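Local coordinates for farnesyl diphosphate phosphatase YisP (Bacillus subtilis subsp. subtilis, PDB 3WE9), which hydrolyses farnesyl diphosphate to farnesol and diphosphate and takes part in biofilm formation, at residues E110-L121 with Q172-V181. Residues are numbered along the deposited sequence; the frame is centred on the assembly and turned at random.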
ATOM      1  N   GLU A 110     -16.452  -5.717  -5.863  1.00 61.81           N
ATOM      2  CA  GLU A 110     -16.386  -6.450  -4.611  1.00 61.51           C
ATOM      3  C   GLU A 110     -17.232  -7.664  -4.317  1.00 61.50           C
ATOM      4  O   GLU A 110     -17.630  -8.451  -5.191  1.00 61.22           O
ATOM      5  CB  GLU A 110     -16.493  -5.479  -3.414  1.00 62.64           C
ATOM      6  CG  GLU A 110     -17.101  -4.129  -3.726  1.00 63.73           C
ATOM      7  CD  GLU A 110     -16.602  -3.030  -2.815  1.00 65.10           C
ATOM      8  OE1 GLU A 110     -17.069  -2.967  -1.645  1.00 65.05           O
ATOM      9  OE2 GLU A 110     -15.737  -2.221  -3.269  1.00 64.48           O
ATOM     10  N   ASP A 111     -17.458  -7.790  -3.019  1.00 60.53           N
ATOM     11  CA  ASP A 111     -18.197  -8.871  -2.419  1.00 59.26           C
ATOM     12  C   ASP A 111     -18.622  -8.339  -1.063  1.00 58.07           C
ATOM     13  O   ASP A 111     -17.792  -7.906  -0.264  1.00 58.51           O
ATOM     14  CB  ASP A 111     -17.267 -10.078  -2.277  1.00 60.29           C
ATOM     15  CG  ASP A 111     -17.635 -10.970  -1.129  1.00 60.92           C
ATOM     16  OD1 ASP A 111     -18.839 -11.295  -0.959  1.00 61.27           O
ATOM     17  OD2 ASP A 111     -16.702 -11.381  -0.392  1.00 60.53           O
ATOM     18  N   ALA A 112     -19.925  -8.347  -0.809  1.00 56.22           N
ATOM     19  CA  ALA A 112     -20.433  -7.852   0.464  1.00 53.42           C
ATOM     20  C   ALA A 112     -20.386  -8.958   1.514  1.00 51.58           C
ATOM     21  O   ALA A 112     -20.837  -8.765   2.641  1.00 51.70           O
ATOM     22  CB  ALA A 112     -21.867  -7.328   0.316  1.00 53.48           C
ATOM     23  N   LYS A 113     -19.837 -10.111   1.138  1.00 48.98           N
ATOM     24  CA  LYS A 113     -19.734 -11.232   2.050  1.00 45.90           C
ATOM     25  C   LYS A 113     -18.385 -11.273   2.733  1.00 42.16           C
ATOM     26  O   LYS A 113     -17.360 -10.958   2.137  1.00 41.04           O
ATOM     27  CB  LYS A 113     -19.989 -12.553   1.313  1.00 46.75           C
ATOM     28  CG  LYS A 113     -21.323 -12.596   0.606  1.00 49.00           C
ATOM     29  CD  LYS A 113     -21.708 -14.005   0.217  1.00 49.56           C
ATOM     30  CE  LYS A 113     -23.191 -14.078  -0.096  1.00 51.14           C
ATOM     31  NZ  LYS A 113     -23.675 -15.482  -0.095  1.00 51.73           N
ATOM     32  N   PRO A 114     -18.377 -11.676   4.010  1.00 38.29           N
ATOM     33  CA  PRO A 114     -17.153 -11.771   4.807  1.00 35.03           C
ATOM     34  C   PRO A 114     -16.172 -12.775   4.206  1.00 31.46           C
ATOM     35  O   PRO A 114     -16.576 -13.739   3.556  1.00 29.39           O
ATOM     36  CB  PRO A 114     -17.666 -12.214   6.183  1.00 36.96           C
ATOM     37  CG  PRO A 114     -19.110 -11.722   6.201  1.00 38.35           C
ATOM     38  CD  PRO A 114     -19.565 -12.026   4.811  1.00 38.70           C
ATOM     39  N   TYR A 115     -14.882 -12.527   4.403  1.00 28.21           N
ATOM     40  CA  TYR A 115     -13.861 -13.429   3.902  1.00 26.10           C
ATOM     41  C   TYR A 115     -13.851 -14.633   4.822  1.00 25.52           C
ATOM     42  O   TYR A 115     -14.058 -14.495   6.028  1.00 23.76           O
ATOM     43  CB  TYR A 115     -12.489 -12.753   3.912  1.00 26.79           C
ATOM     44  CG  TYR A 115     -12.263 -11.754   2.794  1.00 28.13           C
ATOM     45  CD1 TYR A 115     -13.276 -11.439   1.881  1.00 28.43           C
ATOM     46  CD2 TYR A 115     -11.034 -11.114   2.659  1.00 26.63           C
ATOM     47  CE1 TYR A 115     -13.058 -10.503   0.862  1.00 30.09           C
ATOM     48  CE2 TYR A 115     -10.812 -10.185   1.654  1.00 27.28           C
ATOM     49  CZ  TYR A 115     -11.822  -9.880   0.762  1.00 27.24           C
ATOM     50  OH  TYR A 115     -11.597  -8.929  -0.205  1.00 24.57           O
ATOM     51  N   ASP A 116     -13.608 -15.814   4.264  1.00 25.82           N
ATOM     52  CA  ASP A 116     -13.612 -17.029   5.068  1.00 27.67           C
ATOM     53  C   ASP A 116     -12.216 -17.473   5.479  1.00 27.01           C
ATOM     54  O   ASP A 116     -11.921 -17.600   6.663  1.00 29.61           O
ATOM     55  CB  ASP A 116     -14.306 -18.157   4.299  1.00 30.21           C
ATOM     56  CG  ASP A 116     -14.557 -19.377   5.160  1.00 33.96           C
ATOM     57  OD1 ASP A 116     -15.269 -19.245   6.179  1.00 35.58           O
ATOM     58  OD2 ASP A 116     -14.041 -20.466   4.827  1.00 37.67           O
ATOM     59  N   ASP A 117     -11.374 -17.714   4.481  1.00 28.22           N
ATOM     60  CA  ASP A 117      -9.993 -18.155   4.669  1.00 28.02           C
ATOM     61  C   ASP A 117      -9.036 -16.975   4.737  1.00 24.23           C
ATOM     62  O   ASP A 117      -9.319 -15.903   4.211  1.00 23.44           O
ATOM     63  CB  ASP A 117      -9.536 -19.009   3.476  1.00 32.97           C
ATOM     64  CG  ASP A 117     -10.047 -20.419   3.524  1.00 38.31           C
ATOM     65  OD1 ASP A 117      -9.728 -21.179   2.585  1.00 42.28           O
ATOM     66  OD2 ASP A 117     -10.756 -20.774   4.487  1.00 44.75           O
ATOM     67  N   LEU A 118      -7.886 -17.194   5.359  1.00 22.75           N
ATOM     68  CA  LEU A 118      -6.870 -16.161   5.416  1.00 22.83           C
ATOM     69  C   LEU A 118      -6.418 -15.982   3.958  1.00 23.34           C
ATOM     70  O   LEU A 118      -6.153 -14.869   3.512  1.00 20.48           O
ATOM     71  CB  LEU A 118      -5.706 -16.618   6.304  1.00 21.40           C
ATOM     72  CG  LEU A 118      -4.459 -15.737   6.387  1.00 18.85           C
ATOM     73  CD1 LEU A 118      -4.852 -14.287   6.637  1.00 17.70           C
ATOM     74  CD2 LEU A 118      -3.544 -16.257   7.490  1.00 20.29           C
ATOM     75  N   ASP A 119      -6.368 -17.087   3.213  1.00 23.90           N
ATOM     76  CA  ASP A 119      -5.967 -17.049   1.806  1.00 26.18           C
ATOM     77  C   ASP A 119      -6.791 -16.054   1.005  1.00 25.06           C
ATOM     78  O   ASP A 119      -6.282 -15.410   0.090  1.00 25.55           O
ATOM     79  CB  ASP A 119      -6.097 -18.435   1.159  1.00 29.19           C
ATOM     80  CG  ASP A 119      -4.882 -19.313   1.397  1.00 32.91           C
ATOM     81  OD1 ASP A 119      -3.888 -18.819   1.966  1.00 34.11           O
ATOM     82  OD2 ASP A 119      -4.921 -20.500   1.002  1.00 35.99           O
ATOM     83  N   GLU A 120      -8.069 -15.929   1.343  1.00 23.58           N
ATOM     84  CA  GLU A 120      -8.932 -14.998   0.637  1.00 23.53           C
ATOM     85  C   GLU A 120      -8.470 -13.553   0.869  1.00 22.46           C
ATOM     86  O   GLU A 120      -8.460 -12.738  -0.057  1.00 21.75           O
ATOM     87  CB  GLU A 120     -10.383 -15.179   1.093  1.00 26.08           C
ATOM     88  CG  GLU A 120     -11.393 -14.441   0.234  1.00 30.16           C
ATOM     89  CD  GLU A 120     -12.828 -14.842   0.532  1.00 32.18           C
ATOM     90  OE1 GLU A 120     -13.746 -14.256  -0.084  1.00 34.08           O
ATOM     91  OE2 GLU A 120     -13.041 -15.741   1.376  1.00 30.57           O
ATOM     92  N   LEU A 121      -8.092 -13.235   2.106  1.00 18.38           N
ATOM     93  CA  LEU A 121      -7.610 -11.890   2.416  1.00 18.21           C
ATOM     94  C   LEU A 121      -6.278 -11.647   1.700  1.00 17.17           C
ATOM     95  O   LEU A 121      -6.057 -10.578   1.133  1.00 16.74           O
ATOM     96  CB  LEU A 121      -7.409 -11.725   3.928  1.00 15.18           C
ATOM     97  CG  LEU A 121      -6.822 -10.381   4.384  1.00 16.66           C
ATOM     98  CD1 LEU A 121      -7.765  -9.240   4.026  1.00 16.90           C
ATOM     99  CD2 LEU A 121      -6.584 -10.416   5.887  1.00 14.78           C
ATOM    100  N   GLN A 172     -17.575  -2.851   5.623  1.00 27.41           N
ATOM    101  CA  GLN A 172     -16.772  -3.265   4.477  1.00 27.56           C
ATOM    102  C   GLN A 172     -15.379  -3.683   4.941  1.00 26.40           C
ATOM    103  O   GLN A 172     -14.815  -4.659   4.448  1.00 24.93           O
ATOM    104  CB  GLN A 172     -16.655  -2.120   3.470  1.00 31.74           C
ATOM    105  CG  GLN A 172     -15.820  -2.463   2.246  1.00 39.63           C
ATOM    106  CD  GLN A 172     -15.910  -1.403   1.162  1.00 43.91           C
ATOM    107  OE1 GLN A 172     -16.992  -1.126   0.636  1.00 47.66           O
ATOM    108  NE2 GLN A 172     -14.772  -0.806   0.821  1.00 44.66           N
ATOM    109  N   GLN A 173     -14.829  -2.943   5.899  1.00 23.89           N
ATOM    110  CA  GLN A 173     -13.504  -3.257   6.423  1.00 22.27           C
ATOM    111  C   GLN A 173     -13.582  -4.488   7.332  1.00 20.08           C
ATOM    112  O   GLN A 173     -12.719  -5.370   7.271  1.00 18.40           O
ATOM    113  CB  GLN A 173     -12.950  -2.039   7.171  1.00 23.87           C
ATOM    114  CG  GLN A 173     -12.868  -0.798   6.272  1.00 25.31           C
ATOM    115  CD  GLN A 173     -12.487   0.476   7.012  1.00 26.40           C
ATOM    116  OE1 GLN A 173     -13.075   0.816   8.036  1.00 24.87           O
ATOM    117  NE2 GLN A 173     -11.502   1.195   6.478  1.00 28.42           N
ATOM    118  N   LYS A 174     -14.628  -4.557   8.157  1.00 18.69           N
ATOM    119  CA  LYS A 174     -14.825  -5.687   9.058  1.00 18.91           C
ATOM    120  C   LYS A 174     -15.010  -6.982   8.264  1.00 20.11           C
ATOM    121  O   LYS A 174     -14.626  -8.058   8.720  1.00 17.65           O
ATOM    122  CB  LYS A 174     -16.051  -5.459   9.952  1.00 19.93           C
ATOM    123  CG  LYS A 174     -15.894  -4.343  10.984  1.00 18.93           C
ATOM    124  CD  LYS A 174     -17.129  -4.281  11.878  1.00 22.87           C
ATOM    125  CE  LYS A 174     -16.953  -3.325  13.046  1.00 21.81           C
ATOM    126  NZ  LYS A 174     -16.792  -1.917  12.598  1.00 27.42           N
ATOM    127  N   ASN A 175     -15.590  -6.864   7.073  1.00 20.60           N
ATOM    128  CA  ASN A 175     -15.827  -8.023   6.210  1.00 24.46           C
ATOM    129  C   ASN A 175     -14.552  -8.714   5.741  1.00 26.75           C
ATOM    130  O   ASN A 175     -14.576  -9.891   5.377  1.00 26.13           O
ATOM    131  CB  ASN A 175     -16.635  -7.614   4.976  1.00 28.80           C
ATOM    132  CG  ASN A 175     -18.127  -7.605   5.229  1.00 31.36           C
ATOM    133  OD1 ASN A 175     -18.904  -7.151   4.390  1.00 35.45           O
ATOM    134  ND2 ASN A 175     -18.538  -8.114   6.382  1.00 32.32           N
ATOM    135  N   ARG A 176     -13.439  -7.987   5.742  1.00 26.06           N
ATOM    136  CA  ARG A 176     -12.185  -8.579   5.292  1.00 26.47           C
ATOM    137  C   ARG A 176     -11.490  -9.442   6.343  1.00 24.83           C
ATOM    138  O   ARG A 176     -10.532 -10.147   6.026  1.00 23.15           O
ATOM    139  CB  ARG A 176     -11.246  -7.487   4.759  1.00 28.98           C
ATOM    140  CG  ARG A 176     -11.841  -6.735   3.557  1.00 32.11           C
ATOM    141  CD  ARG A 176     -10.824  -5.820   2.874  1.00 36.99           C
ATOM    142  NE  ARG A 176     -11.443  -4.917   1.898  1.00 38.88           N
ATOM    143  CZ  ARG A 176     -12.034  -5.300   0.766  1.00 38.29           C
ATOM    144  NH1 ARG A 176     -12.100  -6.580   0.438  1.00 37.69           N
ATOM    145  NH2 ARG A 176     -12.571  -4.395  -0.041  1.00 37.68           N
ATOM    146  N   ILE A 177     -11.967  -9.395   7.588  1.00 21.69           N
ATOM    147  CA  ILE A 177     -11.387 -10.224   8.646  1.00 20.81           C
ATOM    148  C   ILE A 177     -11.806 -11.678   8.369  1.00 20.93           C
ATOM    149  O   ILE A 177     -12.999 -11.988   8.315  1.00 20.45           O
ATOM    150  CB  ILE A 177     -11.906  -9.820  10.040  1.00 21.23           C
ATOM    151  CG1 ILE A 177     -11.568  -8.350  10.308  1.00 18.84           C
ATOM    152  CG2 ILE A 177     -11.290 -10.723  11.108  1.00 20.82           C
ATOM    153  CD1 ILE A 177     -12.294  -7.767  11.495  1.00 25.83           C
ATOM    154  N   PRO A 178     -10.828 -12.579   8.189  1.00 18.82           N
ATOM    155  CA  PRO A 178     -11.089 -13.995   7.908  1.00 18.38           C
ATOM    156  C   PRO A 178     -11.845 -14.712   9.021  1.00 16.89           C
ATOM    157  O   PRO A 178     -11.359 -14.831  10.145  1.00 15.61           O
ATOM    158  CB  PRO A 178      -9.690 -14.567   7.698  1.00 18.95           C
ATOM    159  CG  PRO A 178      -8.901 -13.394   7.227  1.00 19.16           C
ATOM    160  CD  PRO A 178      -9.382 -12.307   8.144  1.00 18.49           C
ATOM    161  N   ARG A 179     -13.039 -15.198   8.695  1.00 17.98           N
ATOM    162  CA  ARG A 179     -13.860 -15.897   9.673  1.00 17.48           C
ATOM    163  C   ARG A 179     -13.189 -17.150  10.230  1.00 17.53           C
ATOM    164  O   ARG A 179     -13.435 -17.531  11.379  1.00 17.98           O
ATOM    165  CB  ARG A 179     -15.229 -16.234   9.066  1.00 16.82           C
ATOM    166  CG  ARG A 179     -16.304 -15.170   9.332  1.00 19.70           C
ATOM    167  CD  ARG A 179     -15.826 -13.746   9.023  1.00 19.78           C
ATOM    168  NE  ARG A 179     -16.864 -12.763   9.321  1.00 20.93           N
ATOM    169  CZ  ARG A 179     -16.739 -11.451   9.144  1.00 22.71           C
ATOM    170  NH1 ARG A 179     -15.607 -10.932   8.663  1.00 18.75           N
ATOM    171  NH2 ARG A 179     -17.758 -10.652   9.440  1.00 21.49           N
ATOM    172  N   GLN A 180     -12.349 -17.798   9.429  1.00 18.03           N
ATOM    173  CA  GLN A 180     -11.654 -18.993   9.904  1.00 18.38           C
ATOM    174  C   GLN A 180     -10.590 -18.610  10.929  1.00 18.09           C
ATOM    175  O   GLN A 180     -10.296 -19.379  11.842  1.00 18.66           O
ATOM    176  CB  GLN A 180     -11.004 -19.755   8.745  1.00 22.43           C
ATOM    177  CG  GLN A 180     -11.984 -20.543   7.892  1.00 27.13           C
ATOM    178  CD  GLN A 180     -12.830 -21.484   8.722  1.00 31.07           C
ATOM    179  OE1 GLN A 180     -12.311 -22.384   9.389  1.00 34.43           O
ATOM    180  NE2 GLN A 180     -14.142 -21.278   8.697  1.00 32.96           N
ATOM    181  N   VAL A 181     -10.008 -17.427  10.773  1.00 17.56           N
ATOM    182  CA  VAL A 181      -9.004 -16.968  11.726  1.00 16.25           C
ATOM    183  C   VAL A 181      -9.740 -16.570  13.013  1.00 15.98           C
ATOM    184  O   VAL A 181      -9.297 -16.887  14.115  1.00 16.35           O
ATOM    185  CB  VAL A 181      -8.200 -15.761  11.173  1.00 16.05           C
ATOM    186  CG1 VAL A 181      -7.254 -15.226  12.246  1.00 13.20           C
ATOM    187  CG2 VAL A 181      -7.390 -16.192   9.948  1.00 15.93           C
TER
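The P178 ring sits against the first turn of helix 118-140, with its CG 4.0 Å from L121 CB. L118 CD1 meets the same CG. L118 CB also touches V181 CG2, a methyl of helix 179-185. L121 CG stands anti to its backbone N (chi1 176°), and from there CD1 reaches R176 CB. I208 of helix 199-221 packs on both L121 and P178, and F164 of helix 145-165 covers L121 and R176.

Beside this apolar patch lies the Y115 ring. R176 CA approaches over one face in a CH-pi contact, 4.2 Å from the ring centroid. E120 CG covers the opposite face, near the rim. The R176 side chain runs alongside Y115 in the same direction, its guanidinium plane turned 59° from the ring.

Backbone bonds join the loop before helix 118-140 to the turn and to the start of helix 179-185. Y115 N donates to N175 O at 2.8 Å. Y115 O in turn accepts from R179 N at 2.9 Å. One residue on, Q180 N donates to D116 O at 2.8 Å. D116 N turns to E120 OE2 within its own segment.

At the polar edge, P114 lies near the R179 guanidinium, though its exact placement there is doubtful. In the plane of that group, R179 NH1 donates to K174 O at 3.0 Å and to I177 O at 2.8 Å. R179 NE forms a salt bridge with E189. A leucine in place of R179 would probably leave both carbonyls without this donor and E189 without its salt-bridge mate.

The loop leading into helix 118-140 lies along the type I beta turn from K174 to I177 and accepts, through Y115 O and D116 O, from the first N-H groups of helix 179-185. The contact joins two helix starts in the all-helical fold of the squalene/phytoene synthase family.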